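Long-range contact in dTDP-4-dehydrorhamnose 3,5-epimerase (Sulfolobus tokodaii, PDB 2B9U), which probably catalyses the epimerization at C3' and C5' of dTDP-4-dehydro-6-deoxyglucose on the route to dTDP-L-rhamnose: residues F51-V56 with L123-V128. Numbering follows the deposited sequence.
Sequences FSRKGV and LEDSIV
Ser126 O takes two hydrogen bonds, one from Ser52 N at 2.8 Å and one from a water that also meets Ser52 OG, and the CA of Phe51 adds a CA-H...O contact to it. The return bond, Ser126 N to Ser52 O, is likewise 2.8 Å; the reciprocal bonds mark Ser52 and Ser126 as an antiparallel hydrogen-bonded pair, and both are fairly straight (161° and 163°) and in the carbonyl plane. Phe51 and Ile127 form the neighbouring non-hydrogen-bonded pair, their side chains on the sheet face turned from the two serines. These bridges close the end of strands 44-52 and 126-133 in the flattened jelly-roll barrel of this cupin-clan enzyme, and Phe51 also pairs with a strand of the second subunit, so the sheet continues across the dimer interface. Beyond the ladder Asp125 takes over: its OD1 accepts Lys54 N at 2.9 Å, nearly in line with the carboxylate C-O bond, at the second residue of the type II turn from Arg53 to Val56, which Val56 N to Arg53 O closes. The Phe51 ring reaches this carboxylate because CG stands anti to the backbone N (chi1 166°); CZ lies 3.9 Å from Asp125 OD2, which sits at the ring edge, the two planes being almost perpendicular. An alanine at Asp125 has no carboxylate, so Lys54 N would probably be left without this acceptor and the start of the turn less firmly held. Lys54, extended beyond CG, runs its methylenes past Leu123 O, CG at 3.4 Å. On the serine face, Ser126 OG donates to Glu124 O from above the carbonyl plane, while Ser52 OG is hydrogen-bonded to Arg58 NE.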
loop_
_atom_site.group_PDB
_atom_site.type_symbol
_atom_site.label_atom_id
_atom_site.label_comp_id
_atom_site.label_asym_id
_atom_site.label_seq_id
_atom_site.Cartn_x
_atom_site.Cartn_y
_atom_site.Cartn_z
ATOM N N PHE A 51 9.729 -4.594 6.405
ATOM C CA PHE A 51 10.893 -3.750 6.503
ATOM C C PHE A 51 12.120 -4.664 6.543
ATOM O O PHE A 51 12.174 -5.608 7.321
ATOM C CB PHE A 51 10.836 -2.869 7.748
ATOM C CG PHE A 51 12.153 -2.226 8.082
ATOM C CD1 PHE A 51 12.687 -1.224 7.249
ATOM C CD2 PHE A 51 12.875 -2.627 9.199
ATOM C CE1 PHE A 51 13.917 -0.635 7.540
ATOM C CE2 PHE A 51 14.098 -2.040 9.493
ATOM C CZ PHE A 51 14.620 -1.038 8.662
ATOM N N SER A 52 13.090 -4.389 5.683
ATOM C CA SER A 52 14.246 -5.241 5.545
ATOM C C SER A 52 15.499 -4.395 5.682
ATOM O O SER A 52 15.662 -3.404 4.981
ATOM C CB SER A 52 14.215 -5.968 4.191
ATOM O OG SER A 52 12.969 -6.649 4.020
ATOM N N ARG A 53 16.378 -4.797 6.592
ATOM C CA ARG A 53 17.679 -4.156 6.764
ATOM C C ARG A 53 18.536 -4.491 5.567
ATOM O O ARG A 53 18.322 -5.516 4.934
ATOM C CB ARG A 53 18.337 -4.642 8.059
ATOM C CG ARG A 53 17.618 -4.132 9.294
ATOM C CD ARG A 53 18.012 -4.856 10.558
ATOM N NE ARG A 53 17.271 -4.316 11.702
ATOM C CZ ARG A 53 17.512 -4.608 12.978
ATOM N NH1 ARG A 53 18.499 -5.436 13.314
ATOM N NH2 ARG A 53 16.766 -4.057 13.926
ATOM N N LYS A 54 19.501 -3.632 5.256
ATOM C CA LYS A 54 20.411 -3.852 4.129
ATOM C C LYS A 54 21.041 -5.245 4.136
ATOM O O LYS A 54 21.541 -5.720 5.165
ATOM C CB LYS A 54 21.496 -2.777 4.109
ATOM C CG LYS A 54 22.550 -2.909 3.014
ATOM C CD LYS A 54 23.506 -1.708 3.008
ATOM C CE LYS A 54 24.688 -1.940 2.056
ATOM N NZ LYS A 54 25.707 -0.829 2.079
ATOM N N GLY A 55 21.000 -5.895 2.973
ATOM C CA GLY A 55 21.586 -7.212 2.798
ATOM C C GLY A 55 20.615 -8.353 3.009
ATOM O O GLY A 55 20.926 -9.510 2.681
ATOM N N VAL A 56 19.449 -8.040 3.570
ATOM C CA VAL A 56 18.424 -9.053 3.809
ATOM C C VAL A 56 17.996 -9.656 2.474
ATOM O O VAL A 56 17.838 -8.932 1.493
ATOM C CB VAL A 56 17.208 -8.468 4.607
ATOM C CG1 VAL A 56 15.955 -9.315 4.434
ATOM C CG2 VAL A 56 17.575 -8.324 6.082
ATOM N N LEU A 123 18.940 -3.514 -0.861
ATOM C CA LEU A 123 20.190 -2.859 -1.220
ATOM C C LEU A 123 20.529 -1.775 -0.190
ATOM O O LEU A 123 21.687 -1.423 0.031
ATOM C CB LEU A 123 20.101 -2.286 -2.658
ATOM C CG LEU A 123 19.768 -3.304 -3.761
ATOM C CD1 LEU A 123 19.700 -2.660 -5.128
ATOM C CD2 LEU A 123 20.751 -4.490 -3.806
ATOM N N GLU A 124 19.472 -1.269 0.427
ATOM C CA GLU A 124 19.494 -0.331 1.524
ATOM C C GLU A 124 18.423 -0.886 2.447
ATOM O O GLU A 124 17.666 -1.788 2.051
ATOM C CB GLU A 124 19.010 1.058 1.055
ATOM C CG GLU A 124 19.935 1.849 0.165
ATOM C CD GLU A 124 19.329 3.191 -0.276
ATOM O OE1 GLU A 124 18.386 3.717 0.382
ATOM O OE2 GLU A 124 19.799 3.726 -1.308
ATOM N N ASP A 125 18.327 -0.324 3.645
ATOM C CA ASP A 125 17.173 -0.530 4.527
ATOM C C ASP A 125 15.953 -0.135 3.723
ATOM O O ASP A 125 15.899 0.992 3.219
ATOM C CB ASP A 125 17.263 0.368 5.767
ATOM C CG ASP A 125 18.190 -0.183 6.846
ATOM O OD1 ASP A 125 18.939 -1.149 6.591
ATOM O OD2 ASP A 125 18.157 0.369 7.971
ATOM N N SER A 126 15.000 -1.059 3.581
ATOM C CA SER A 126 13.871 -0.897 2.650
ATOM C C SER A 126 12.504 -1.314 3.194
ATOM O O SER A 126 12.377 -2.331 3.892
ATOM C CB SER A 126 14.099 -1.717 1.374
ATOM O OG SER A 126 15.250 -1.293 0.691
ATOM N N ILE A 127 11.499 -0.529 2.826
ATOM C CA ILE A 127 10.099 -0.882 3.012
ATOM C C ILE A 127 9.529 -1.346 1.690
ATOM O O ILE A 127 9.507 -0.597 0.682
ATOM C CB ILE A 127 9.259 0.303 3.543
ATOM C CG1 ILE A 127 9.764 0.738 4.925
ATOM C CG2 ILE A 127 7.776 -0.073 3.624
ATOM C CD1 ILE A 127 9.411 2.168 5.266
ATOM N N VAL A 128 9.056 -2.582 1.708
ATOM C CA VAL A 128 8.420 -3.181 0.561
ATOM C C VAL A 128 6.946 -3.381 0.893
ATOM O O VAL A 128 6.602 -3.837 1.996
ATOM C CB VAL A 128 9.139 -4.518 0.185
ATOM C CG1 VAL A 128 8.455 -5.250 -0.956
ATOM C CG2 VAL A 128 10.581 -4.233 -0.168
HETATM O O HOH W 1 11.323 -5.059 3.077
#